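Mutual gliding-motility protein MglA (Myxococcus xanthus, PDB 5YMX) is a small nucleotide-binding protein of the ADP-ribosylation factor family, with a P-loop NTPase fold, that probably takes part in gliding motility. Local coordinates at residues V100-S105 with Q139-D144; S105-M110 with N147-E152; F56-P61 with R73-T78. All coordinates share one frame; numbering follows the deposited sequence.

Overall arrangement
From the N terminus, contact 3 comes first. It closes the hairpin between strands 53-59 and 71-78, with an eleven-residue connection (60-70) between them. The chain then enters strand 98-104, which opens contact 1, and S105 leads straight into contact 2. Helix 110-126 follows. Strand 136-141 closes contact 1, and the loop before helix 151-158 closes contact 2. These two contacts therefore cross along the chain. They share S105, and their centres are 9 Å apart. Contact 3 lies on the other side of the chain's centre, about 20 Å from contact 1 between centres, yet both reach the same sheet.

Contact 1 (V100-S105 with Q139-D144); sequences VFVADS and QYNKRD. With GDP (guanosine-5'-diphosphate), chain C.
V102, A103 and D104 pair with Q139, Y140 and N141 as parallel strands of the P-loop NTPase fold. The second strand runs directly into the guanine-recognising NKxD motif, here N141 to D144. Backbone bonds hold the register: Q139 N gives to F101 O at 2.8 Å, and A103 takes part through both its N and its O. V102 and N141 lie side by side on one face, with V102 CG1 3.8 Å from N141 CB.

At the strand ends the polar groups take over. N141 O accepts twice, from S105 N and from S105 OG, which reach it from opposite faces of its carbonyl plane. S105 OG is 2.7 Å from N141 O and in turn receives R143 NH1 almost exactly in the guanidinium plane. R143 NH1 also bonds to V149 O. K142 extends across the base, with its CG above one face of the ring and 3.4 Å from GDP C6. Its far end then forms a salt bridge, K142 NZ to D104 OD2 at 2.8 Å, coming from above the carboxylate plane. L22 O is a second partner of NZ.

The base is read from its edge. D144 OD1 takes GDP N1 at 2.8 Å, and D144 OD2 takes GDP N2. N141 ND2 meets GDP N7 at 3.0 Å; chi1 of -169° swings the amide away from the backbone N and over to the base. The same ND2 bonds to C23 O, and OD1 bonds to A170 N, which fixes how the amide is turned.

The strands belong to the beta-alpha-beta unit 98-104, 110-126, 136-141. Helix 110-126 covers F101, and M154 of helix 151-158 covers A103 and Y140. On the other face Q139 reaches N28 of helix 25-34.

Contact 2 (S105-M110 with N147-E152); sequences SQIERM and NAVTVE
Q106 and A148 form a single backbone bridge, their CA atoms 4.3 Å apart, where the loop after strand 98-104 meets the loop before helix 151-158. Two backbone hydrogen bonds flank the bridge. V149 N gives to S105 O at 3.0 Å, and I107 N gives to N147 O at the same length. Weaker CA-H...O contacts fill in between: A148 CA lies 3.3 Å from S105 O, and Q106 CA faces N147 O.

The side-chain hydrogen bonds gather on one amide. N147 ND2 gives to Q106 OE1 at 3.0 Å and to E108 OE1 at 2.8 Å. Both acceptors lie close to the plane of the N147 amide, so the two bonds fix its rotation. E108 OE1 is met on its syn side. The Q106 amide stands nearly upright to that of N147, with planes 88° apart. N147 CG sits between the backbone N and the carbonyl carbon (chi1 53°), which brings the amide over to the opposite loop. The other end of the Q106 amide, NE2, is taken by D104 OD1.

Apolar contacts are made beside the bridge. V149 CG1 touches I107 CB at 3.8 Å, the two side chains crossing at about a right angle. A148 CB also packs against S105 CB, at 3.8 Å.

M154 of helix 151-158 packs against both S105 and V149. T150 N-caps that helix, with OG1 bonded to E153 N. The contact thus joins the loop leading into helix 110-126 to the start of helix 151-158.

Contact 3 (F56-P61 with R73-T78); sequences FFDFLP and RFHLYT
F57 and F59 pair with L76 and F74 in the antiparallel hairpin of strands 53-59 and 71-78. These four side chains share the more buried face, with F59 at its partly exposed end. Both pairs are hydrogen-bonded in both directions, as with L76 N to F57 O at 2.9 Å. F57 CZ meets L76 CD1 at 3.8 Å, while F59 turns its ring edge to L76 CG. I32 of helix 25-34 lies on F57 and L76. Helix 176-193 covers F74 and L76.

The opposite face is more exposed and carries F56, D58, H75 and Y77. The rings of F56 and Y77 are parallel within 1° but slid apart, so they barely overlap. Instead F56 CB sits over the centre of the Y77 ring. D58 CB lies over a face of the H75 ring, displaced toward ND1; the ring's NE2 bonds to N12. R73 reaches across at the end: its guanidinium has L60 CB over one face, and its NE forms a salt bridge to E10. R73 NH1 forms another, meeting D58 OD1 at 2.9 Å, nearly straight on to the carboxylate C-O bond but 30° out of the guanidinium plane.

Contact 1 (V100-S105 with Q139-D144)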
loop_
_atom_site.group_PDB
_atom_site.type_symbol
_atom_site.label_atom_id
_atom_site.label_comp_id
_atom_site.label_asym_id
_atom_site.label_seq_id
_atom_site.Cartn_x
_atom_site.Cartn_y
_atom_site.Cartn_z
ATOM N N VAL A 100 1.974 -1.485 1.495
ATOM C CA VAL A 100 1.256 -2.565 2.164
ATOM C C VAL A 100 1.453 -3.793 1.301
ATOM O O VAL A 100 1.038 -3.801 0.140
ATOM C CB VAL A 100 -0.248 -2.270 2.306
ATOM C CG1 VAL A 100 -0.971 -3.490 2.885
ATOM C CG2 VAL A 100 -0.472 -1.026 3.157
ATOM N N PHE A 101 2.109 -4.821 1.845
ATOM C CA PHE A 101 2.176 -6.103 1.156
ATOM C C PHE A 101 0.996 -6.946 1.613
ATOM O O PHE A 101 0.864 -7.234 2.809
ATOM C CB PHE A 101 3.494 -6.847 1.395
ATOM C CG PHE A 101 3.613 -8.101 0.567
ATOM C CD1 PHE A 101 4.085 -8.041 -0.735
ATOM C CD2 PHE A 101 3.201 -9.335 1.063
ATOM C CE1 PHE A 101 4.181 -9.193 -1.510
ATOM C CE2 PHE A 101 3.281 -10.483 0.281
ATOM C CZ PHE A 101 3.789 -10.413 -0.996
ATOM N N VAL A 102 0.133 -7.317 0.672
ATOM C CA VAL A 102 -1.032 -8.152 0.959
ATOM C C VAL A 102 -0.677 -9.577 0.570
ATOM O O VAL A 102 -0.444 -9.858 -0.608
ATOM C CB VAL A 102 -2.288 -7.654 0.225
ATOM C CG1 VAL A 102 -3.478 -8.566 0.555
ATOM C CG2 VAL A 102 -2.586 -6.180 0.575
ATOM N N ALA A 103 -0.596 -10.462 1.562
ATOM C CA ALA A 103 -0.322 -11.867 1.325
ATOM C C ALA A 103 -1.624 -12.658 1.299
ATOM O O ALA A 103 -2.517 -12.457 2.134
ATOM C CB ALA A 103 0.568 -12.422 2.434
ATOM N N ASP A 104 -1.725 -13.578 0.354
ATOM C CA ASP A 104 -2.850 -14.495 0.308
ATOM C C ASP A 104 -2.514 -15.672 1.216
ATOM O O ASP A 104 -1.557 -16.404 0.955
ATOM C CB ASP A 104 -3.030 -14.941 -1.140
ATOM C CG ASP A 104 -4.265 -15.780 -1.351
ATOM O OD1 ASP A 104 -4.574 -16.627 -0.483
ATOM O OD2 ASP A 104 -4.918 -15.612 -2.405
ATOM N N SER A 105 -3.285 -15.848 2.293
ATOM C CA SER A 105 -2.907 -16.838 3.300
ATOM C C SER A 105 -3.072 -18.280 2.843
ATOM O O SER A 105 -2.625 -19.182 3.555
ATOM C CB SER A 105 -3.702 -16.640 4.592
ATOM O OG SER A 105 -3.369 -15.398 5.191
ATOM N N GLN A 139 -0.001 -7.477 5.434
ATOM C CA GLN A 139 -1.334 -7.966 5.753
ATOM C C GLN A 139 -1.429 -9.427 5.357
ATOM O O GLN A 139 -1.135 -9.779 4.215
ATOM C CB GLN A 139 -2.381 -7.159 4.985
ATOM C CG GLN A 139 -3.816 -7.614 5.280
ATOM C CD GLN A 139 -4.814 -6.886 4.416
ATOM O OE1 GLN A 139 -5.255 -7.408 3.400
ATOM N NE2 GLN A 139 -5.169 -5.661 4.813
ATOM N N TYR A 140 -1.833 -10.277 6.303
ATOM C CA TYR A 140 -2.118 -11.682 6.007
ATOM C C TYR A 140 -3.616 -11.760 5.764
ATOM O O TYR A 140 -4.411 -11.757 6.712
ATOM C CB TYR A 140 -1.715 -12.585 7.167
ATOM C CG TYR A 140 -0.269 -12.452 7.593
ATOM C CD1 TYR A 140 0.745 -12.238 6.659
ATOM C CD2 TYR A 140 0.083 -12.534 8.925
ATOM C CE1 TYR A 140 2.069 -12.117 7.061
ATOM C CE2 TYR A 140 1.393 -12.432 9.330
ATOM C CZ TYR A 140 2.384 -12.222 8.397
ATOM O OH TYR A 140 3.692 -12.108 8.800
ATOM N N ASN A 141 -4.006 -11.761 4.489
ATOM C CA ASN A 141 -5.405 -11.688 4.098
ATOM C C ASN A 141 -5.983 -13.098 3.912
ATOM O O ASN A 141 -5.259 -14.093 3.825
ATOM C CB ASN A 141 -5.551 -10.848 2.823
ATOM C CG ASN A 141 -6.989 -10.508 2.512
ATOM O OD1 ASN A 141 -7.794 -10.265 3.420
ATOM N ND2 ASN A 141 -7.330 -10.497 1.228
ATOM N N LYS A 142 -7.315 -13.180 3.829
ATOM C CA LYS A 142 -8.027 -14.445 3.625
ATOM C C LYS A 142 -7.895 -15.363 4.835
ATOM O O LYS A 142 -7.854 -16.593 4.696
ATOM C CB LYS A 142 -7.623 -15.149 2.321
ATOM C CG LYS A 142 -7.567 -14.212 1.105
ATOM C CD LYS A 142 -7.658 -14.968 -0.208
ATOM C CE LYS A 142 -7.633 -14.037 -1.404
ATOM N NZ LYS A 142 -7.606 -14.790 -2.691
ATOM N N ARG A 143 -7.869 -14.774 6.036
ATOM C CA ARG A 143 -7.791 -15.576 7.252
ATOM C C ARG A 143 -9.014 -16.467 7.436
ATOM O O ARG A 143 -8.964 -17.401 8.243
ATOM C CB ARG A 143 -7.647 -14.677 8.487
ATOM C CG ARG A 143 -6.461 -13.705 8.457
ATOM C CD ARG A 143 -5.132 -14.418 8.195
ATOM N NE ARG A 143 -4.862 -15.425 9.219
ATOM C CZ ARG A 143 -4.088 -16.490 9.039
ATOM N NH1 ARG A 143 -3.511 -16.698 7.867
ATOM N NH2 ARG A 143 -3.904 -17.365 10.023
ATOM N N ASP A 144 -10.102 -16.199 6.712
ATOM C CA ASP A 144 -11.342 -16.955 6.847
ATOM C C ASP A 144 -11.280 -18.324 6.185
ATOM O O ASP A 144 -12.094 -19.190 6.517
ATOM C CB ASP A 144 -12.494 -16.164 6.214
ATOM C CG ASP A 144 -12.254 -15.860 4.740
ATOM O OD1 ASP A 144 -11.205 -15.266 4.409
ATOM O OD2 ASP A 144 -13.102 -16.216 3.899
HETATM P PB GDP C . -6.303 -8.393 -6.385
HETATM O O1B GDP C . -6.834 -6.988 -6.519
HETATM O O2B GDP C . -5.975 -9.026 -7.701
HETATM O O3B GDP C . -5.185 -8.517 -5.394
HETATM O O3A GDP C . -7.474 -9.329 -5.743
HETATM P PA GDP C . -9.029 -8.995 -5.420
HETATM O O1A GDP C . -9.739 -8.704 -6.703
HETATM O O2A GDP C . -9.160 -7.987 -4.317
HETATM O "O5'" GDP C . -9.514 -10.401 -4.831
HETATM C "C5'" GDP C . -9.524 -11.584 -5.637
HETATM C "C4'" GDP C . -10.632 -12.518 -5.158
HETATM O "O4'" GDP C . -10.374 -12.937 -3.812
HETATM C "C3'" GDP C . -12.006 -11.870 -5.149
HETATM O "O3'" GDP C . -12.959 -12.882 -5.513
HETATM C "C2'" GDP C . -12.201 -11.488 -3.698
HETATM O "O2'" GDP C . -13.580 -11.437 -3.326
HETATM C "C1'" GDP C . -11.496 -12.623 -2.990
HETATM N N9 GDP C . -11.009 -12.231 -1.660
HETATM C C8 GDP C . -10.267 -11.133 -1.363
HETATM N N7 GDP C . -9.994 -11.100 -0.033
HETATM C C5 GDP C . -10.535 -12.219 0.504
HETATM C C6 GDP C . -10.609 -12.808 1.844
HETATM O O6 GDP C . -10.077 -12.250 2.821
HETATM N N1 GDP C . -11.274 -13.966 1.974
HETATM C C2 GDP C . -11.864 -14.608 0.956
HETATM N N2 GDP C . -12.505 -15.775 1.208
HETATM N N3 GDP C . -11.844 -14.128 -0.311
HETATM C C4 GDP C . -11.197 -12.959 -0.567
#

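Contact 2 (S105-M110 with N147-E152)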
loop_
_atom_site.group_PDB
_atom_site.type_symbol
_atom_site.label_atom_id
_atom_site.label_comp_id
_atom_site.label_asym_id
_atom_site.label_seq_id
_atom_site.Cartn_x
_atom_site.Cartn_y
_atom_site.Cartn_z
ATOM N N SER A 105 -3.285 -15.848 2.293
ATOM C CA SER A 105 -2.907 -16.838 3.300
ATOM C C SER A 105 -3.072 -18.280 2.843
ATOM O O SER A 105 -2.625 -19.182 3.555
ATOM C CB SER A 105 -3.702 -16.640 4.592
ATOM O OG SER A 105 -3.369 -15.398 5.191
ATOM N N GLN A 106 -3.714 -18.530 1.710
ATOM C CA GLN A 106 -3.896 -19.910 1.267
ATOM C C GLN A 106 -2.555 -20.586 1.006
ATOM O O GLN A 106 -1.666 -20.013 0.372
ATOM C CB GLN A 106 -4.717 -19.944 -0.014
ATOM C CG GLN A 106 -6.116 -19.409 0.147
ATOM C CD GLN A 106 -6.844 -19.371 -1.162
ATOM O OE1 GLN A 106 -7.588 -20.293 -1.496
ATOM N NE2 GLN A 106 -6.621 -18.308 -1.928
ATOM N N ILE A 107 -2.429 -21.838 1.458
ATOM C CA ILE A 107 -1.179 -22.560 1.231
ATOM C C ILE A 107 -0.833 -22.588 -0.252
ATOM O O ILE A 107 0.337 -22.478 -0.628
ATOM C CB ILE A 107 -1.243 -23.973 1.842
ATOM C CG1 ILE A 107 0.052 -24.746 1.569
ATOM C CG2 ILE A 107 -2.417 -24.758 1.270
ATOM C CD1 ILE A 107 1.280 -24.153 2.218
ATOM N N GLU A 108 -1.842 -22.726 -1.120
ATOM C CA GLU A 108 -1.586 -22.817 -2.556
ATOM C C GLU A 108 -0.974 -21.546 -3.126
ATOM O O GLU A 108 -0.449 -21.575 -4.242
ATOM C CB GLU A 108 -2.879 -23.150 -3.311
ATOM C CG GLU A 108 -3.487 -24.506 -2.961
ATOM C CD GLU A 108 -4.519 -24.442 -1.843
ATOM O OE1 GLU A 108 -4.567 -23.434 -1.106
ATOM O OE2 GLU A 108 -5.293 -25.414 -1.710
ATOM N N ARG A 109 -1.043 -20.435 -2.401
ATOM C CA ARG A 109 -0.520 -19.162 -2.877
ATOM C C ARG A 109 0.740 -18.742 -2.137
ATOM O O ARG A 109 1.237 -17.631 -2.360
ATOM C CB ARG A 109 -1.594 -18.074 -2.773
ATOM C CG ARG A 109 -2.818 -18.309 -3.665
ATOM C CD ARG A 109 -2.419 -18.363 -5.145
ATOM N NE ARG A 109 -2.216 -17.034 -5.720
ATOM C CZ ARG A 109 -1.530 -16.796 -6.836
ATOM N NH1 ARG A 109 -0.943 -17.791 -7.499
ATOM N NH2 ARG A 109 -1.428 -15.548 -7.281
ATOM N N MET A 110 1.269 -19.596 -1.257
ATOM C CA MET A 110 2.432 -19.193 -0.470
ATOM C C MET A 110 3.657 -18.950 -1.345
ATOM O O MET A 110 4.388 -17.979 -1.123
ATOM C CB MET A 110 2.708 -20.188 0.658
ATOM C CG MET A 110 1.737 -20.046 1.821
ATOM S SD MET A 110 1.791 -18.418 2.610
ATOM C CE MET A 110 3.364 -18.503 3.451
ATOM N N ASN A 147 -7.989 -23.367 4.216
ATOM C CA ASN A 147 -6.636 -23.622 3.752
ATOM C C ASN A 147 -5.678 -22.476 4.057
ATOM O O ASN A 147 -4.557 -22.468 3.540
ATOM C CB ASN A 147 -6.636 -23.948 2.252
ATOM C CG ASN A 147 -7.363 -22.896 1.416
ATOM O OD1 ASN A 147 -8.350 -22.302 1.854
ATOM N ND2 ASN A 147 -6.892 -22.689 0.193
ATOM N N ALA A 148 -6.082 -21.521 4.888
ATOM C CA ALA A 148 -5.186 -20.451 5.294
ATOM C C ALA A 148 -4.177 -20.990 6.299
ATOM O O ALA A 148 -4.558 -21.627 7.289
ATOM C CB ALA A 148 -5.994 -19.320 5.932
ATOM N N VAL A 149 -2.890 -20.737 6.054
ATOM C CA VAL A 149 -1.866 -21.189 6.984
ATOM C C VAL A 149 -1.842 -20.282 8.212
ATOM O O VAL A 149 -2.278 -19.126 8.181
ATOM C CB VAL A 149 -0.480 -21.292 6.313
ATOM C CG1 VAL A 149 -0.551 -22.135 5.040
ATOM C CG2 VAL A 149 0.069 -19.931 6.018
ATOM N N THR A 150 -1.337 -20.822 9.319
ATOM C CA THR A 150 -1.309 -20.053 10.555
ATOM C C THR A 150 -0.426 -18.818 10.403
ATOM O O THR A 150 0.462 -18.750 9.549
ATOM C CB THR A 150 -0.728 -20.890 11.690
ATOM O OG1 THR A 150 0.532 -21.424 11.261
ATOM C CG2 THR A 150 -1.697 -22.018 12.119
ATOM N N VAL A 151 -0.668 -17.839 11.274
ATOM C CA VAL A 151 0.210 -16.673 11.338
ATOM C C VAL A 151 1.658 -17.104 11.521
ATOM O O VAL A 151 2.576 -16.533 10.921
ATOM C CB VAL A 151 -0.254 -15.715 12.451
ATOM C CG1 VAL A 151 0.742 -14.571 12.619
ATOM C CG2 VAL A 151 -1.641 -15.177 12.135
ATOM N N GLU A 152 1.884 -18.122 12.355
ATOM C CA GLU A 152 3.236 -18.626 12.578
ATOM C C GLU A 152 3.906 -19.005 11.265
ATOM O O GLU A 152 5.065 -18.654 11.021
ATOM C CB GLU A 152 3.197 -19.838 13.511
ATOM C CG GLU A 152 2.626 -19.546 14.889
ATOM C CD GLU A 152 1.188 -20.013 15.049
ATOM O OE1 GLU A 152 0.923 -20.874 15.924
ATOM O OE2 GLU A 152 0.320 -19.518 14.304
#

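Contact 3 (F56-P61 with R73-T78)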
loop_
_atom_site.group_PDB
_atom_site.type_symbol
_atom_site.label_atom_id
_atom_site.label_comp_id
_atom_site.label_asym_id
_atom_site.label_seq_id
_atom_site.Cartn_x
_atom_site.Cartn_y
_atom_site.Cartn_z
ATOM N N PHE A 56 -6.704 3.262 -8.361
ATOM C CA PHE A 56 -6.235 4.209 -7.358
ATOM C C PHE A 56 -7.320 5.210 -7.007
ATOM O O PHE A 56 -8.288 5.402 -7.745
ATOM C CB PHE A 56 -4.931 4.922 -7.771
ATOM C CG PHE A 56 -5.058 5.778 -8.996
ATOM C CD1 PHE A 56 -4.995 5.224 -10.268
ATOM C CD2 PHE A 56 -5.211 7.154 -8.876
ATOM C CE1 PHE A 56 -5.079 6.036 -11.404
ATOM C CE2 PHE A 56 -5.298 7.961 -10.009
ATOM C CZ PHE A 56 -5.234 7.398 -11.268
ATOM N N PHE A 57 -7.125 5.857 -5.866
ATOM C CA PHE A 57 -7.925 7.016 -5.491
ATOM C C PHE A 57 -7.181 7.807 -4.429
ATOM O O PHE A 57 -6.198 7.342 -3.849
ATOM C CB PHE A 57 -9.326 6.624 -4.996
ATOM C CG PHE A 57 -9.339 5.915 -3.668
ATOM C CD1 PHE A 57 -9.118 4.544 -3.591
ATOM C CD2 PHE A 57 -9.619 6.608 -2.495
ATOM C CE1 PHE A 57 -9.159 3.879 -2.358
ATOM C CE2 PHE A 57 -9.679 5.950 -1.272
ATOM C CZ PHE A 57 -9.454 4.585 -1.204
ATOM N N ASP A 58 -7.680 9.006 -4.154
ATOM C CA ASP A 58 -7.101 9.821 -3.100
ATOM C C ASP A 58 -8.185 10.340 -2.165
ATOM O O ASP A 58 -9.366 10.413 -2.513
ATOM C CB ASP A 58 -6.216 10.967 -3.652
ATOM C CG ASP A 58 -7.007 12.017 -4.401
ATOM O OD1 ASP A 58 -7.704 12.827 -3.752
ATOM O OD2 ASP A 58 -6.917 12.047 -5.644
ATOM N N PHE A 59 -7.765 10.671 -0.951
ATOM C CA PHE A 59 -8.696 11.232 0.017
ATOM C C PHE A 59 -7.921 12.049 1.042
ATOM O O PHE A 59 -6.729 11.823 1.277
ATOM C CB PHE A 59 -9.550 10.152 0.703
ATOM C CG PHE A 59 -8.763 9.221 1.574
ATOM C CD1 PHE A 59 -8.019 8.196 1.019
ATOM C CD2 PHE A 59 -8.760 9.375 2.955
ATOM C CE1 PHE A 59 -7.280 7.333 1.829
ATOM C CE2 PHE A 59 -8.026 8.523 3.767
ATOM C CZ PHE A 59 -7.283 7.502 3.202
ATOM N N LEU A 60 -8.617 13.011 1.635
ATOM C CA LEU A 60 -8.023 13.944 2.590
ATOM C C LEU A 60 -8.730 13.724 3.915
ATOM O O LEU A 60 -9.821 14.276 4.133
ATOM C CB LEU A 60 -8.243 15.377 2.102
ATOM C CG LEU A 60 -7.578 16.534 2.847
ATOM C CD1 LEU A 60 -6.090 16.558 2.570
ATOM C CD2 LEU A 60 -8.219 17.870 2.465
ATOM N N PRO A 61 -8.171 12.926 4.827
ATOM C CA PRO A 61 -8.914 12.595 6.055
ATOM C C PRO A 61 -9.121 13.822 6.934
ATOM O O PRO A 61 -8.196 14.600 7.168
ATOM C CB PRO A 61 -8.034 11.541 6.741
ATOM C CG PRO A 61 -6.694 11.652 6.109
ATOM C CD PRO A 61 -6.874 12.230 4.737
ATOM N N ARG A 73 -2.850 14.404 2.180
ATOM C CA ARG A 73 -3.761 13.691 1.298
ATOM C C ARG A 73 -3.126 12.354 0.952
ATOM O O ARG A 73 -1.968 12.311 0.530
ATOM C CB ARG A 73 -3.981 14.496 0.011
ATOM C CG ARG A 73 -4.940 13.827 -0.982
ATOM C CD ARG A 73 -5.233 14.706 -2.192
ATOM N NE ARG A 73 -5.932 15.933 -1.810
ATOM C CZ ARG A 73 -7.239 15.998 -1.577
ATOM N NH1 ARG A 73 -7.989 14.909 -1.694
ATOM N NH2 ARG A 73 -7.799 17.148 -1.225
ATOM N N PHE A 74 -3.875 11.271 1.133
ATOM C CA PHE A 74 -3.374 9.927 0.874
ATOM C C PHE A 74 -3.890 9.427 -0.463
ATOM O O PHE A 74 -5.069 9.588 -0.784
ATOM C CB PHE A 74 -3.772 8.965 2.001
ATOM C CG PHE A 74 -2.993 9.191 3.256
ATOM C CD1 PHE A 74 -1.722 8.656 3.397
ATOM C CD2 PHE A 74 -3.503 9.986 4.273
ATOM C CE1 PHE A 74 -0.979 8.888 4.545
ATOM C CE2 PHE A 74 -2.763 10.215 5.421
ATOM C CZ PHE A 74 -1.505 9.663 5.554
ATOM N N HIS A 75 -2.992 8.827 -1.245
ATOM C CA HIS A 75 -3.329 8.259 -2.542
ATOM C C HIS A 75 -3.015 6.778 -2.458
ATOM O O HIS A 75 -1.862 6.411 -2.218
ATOM C CB HIS A 75 -2.462 8.877 -3.643
ATOM C CG HIS A 75 -2.601 10.358 -3.788
ATOM N ND1 HIS A 75 -3.047 10.945 -4.952
ATOM C CD2 HIS A 75 -2.310 11.373 -2.938
ATOM C CE1 HIS A 75 -3.050 12.255 -4.803
ATOM N NE2 HIS A 75 -2.610 12.543 -3.591
ATOM N N LEU A 76 -4.021 5.937 -2.647
ATOM C CA LEU A 76 -3.851 4.488 -2.578
ATOM C C LEU A 76 -3.801 3.938 -3.995
ATOM O O LEU A 76 -4.683 4.239 -4.810
ATOM C CB LEU A 76 -4.983 3.820 -1.792
ATOM C CG LEU A 76 -5.331 4.372 -0.407
ATOM C CD1 LEU A 76 -6.199 3.372 0.332
ATOM C CD2 LEU A 76 -4.108 4.744 0.418
ATOM N N TYR A 77 -2.778 3.124 -4.280
ATOM C CA TYR A 77 -2.529 2.613 -5.625
ATOM C C TYR A 77 -2.311 1.107 -5.596
ATOM O O TYR A 77 -1.658 0.586 -4.688
ATOM C CB TYR A 77 -1.226 3.214 -6.206
ATOM C CG TYR A 77 -1.385 4.566 -6.850
ATOM C CD1 TYR A 77 -1.515 5.718 -6.085
ATOM C CD2 TYR A 77 -1.410 4.688 -8.228
ATOM C CE1 TYR A 77 -1.662 6.960 -6.692
ATOM C CE2 TYR A 77 -1.568 5.920 -8.843
ATOM C CZ TYR A 77 -1.699 7.048 -8.068
ATOM O OH TYR A 77 -1.853 8.272 -8.688
ATOM N N THR A 78 -2.786 0.422 -6.634
ATOM C CA THR A 78 -2.457 -0.984 -6.798
ATOM C C THR A 78 -2.544 -1.367 -8.263
ATOM O O THR A 78 -3.214 -0.704 -9.060
ATOM C CB THR A 78 -3.370 -1.875 -5.937
ATOM O OG1 THR A 78 -2.761 -3.157 -5.761
ATOM C CG2 THR A 78 -4.755 -2.081 -6.567
#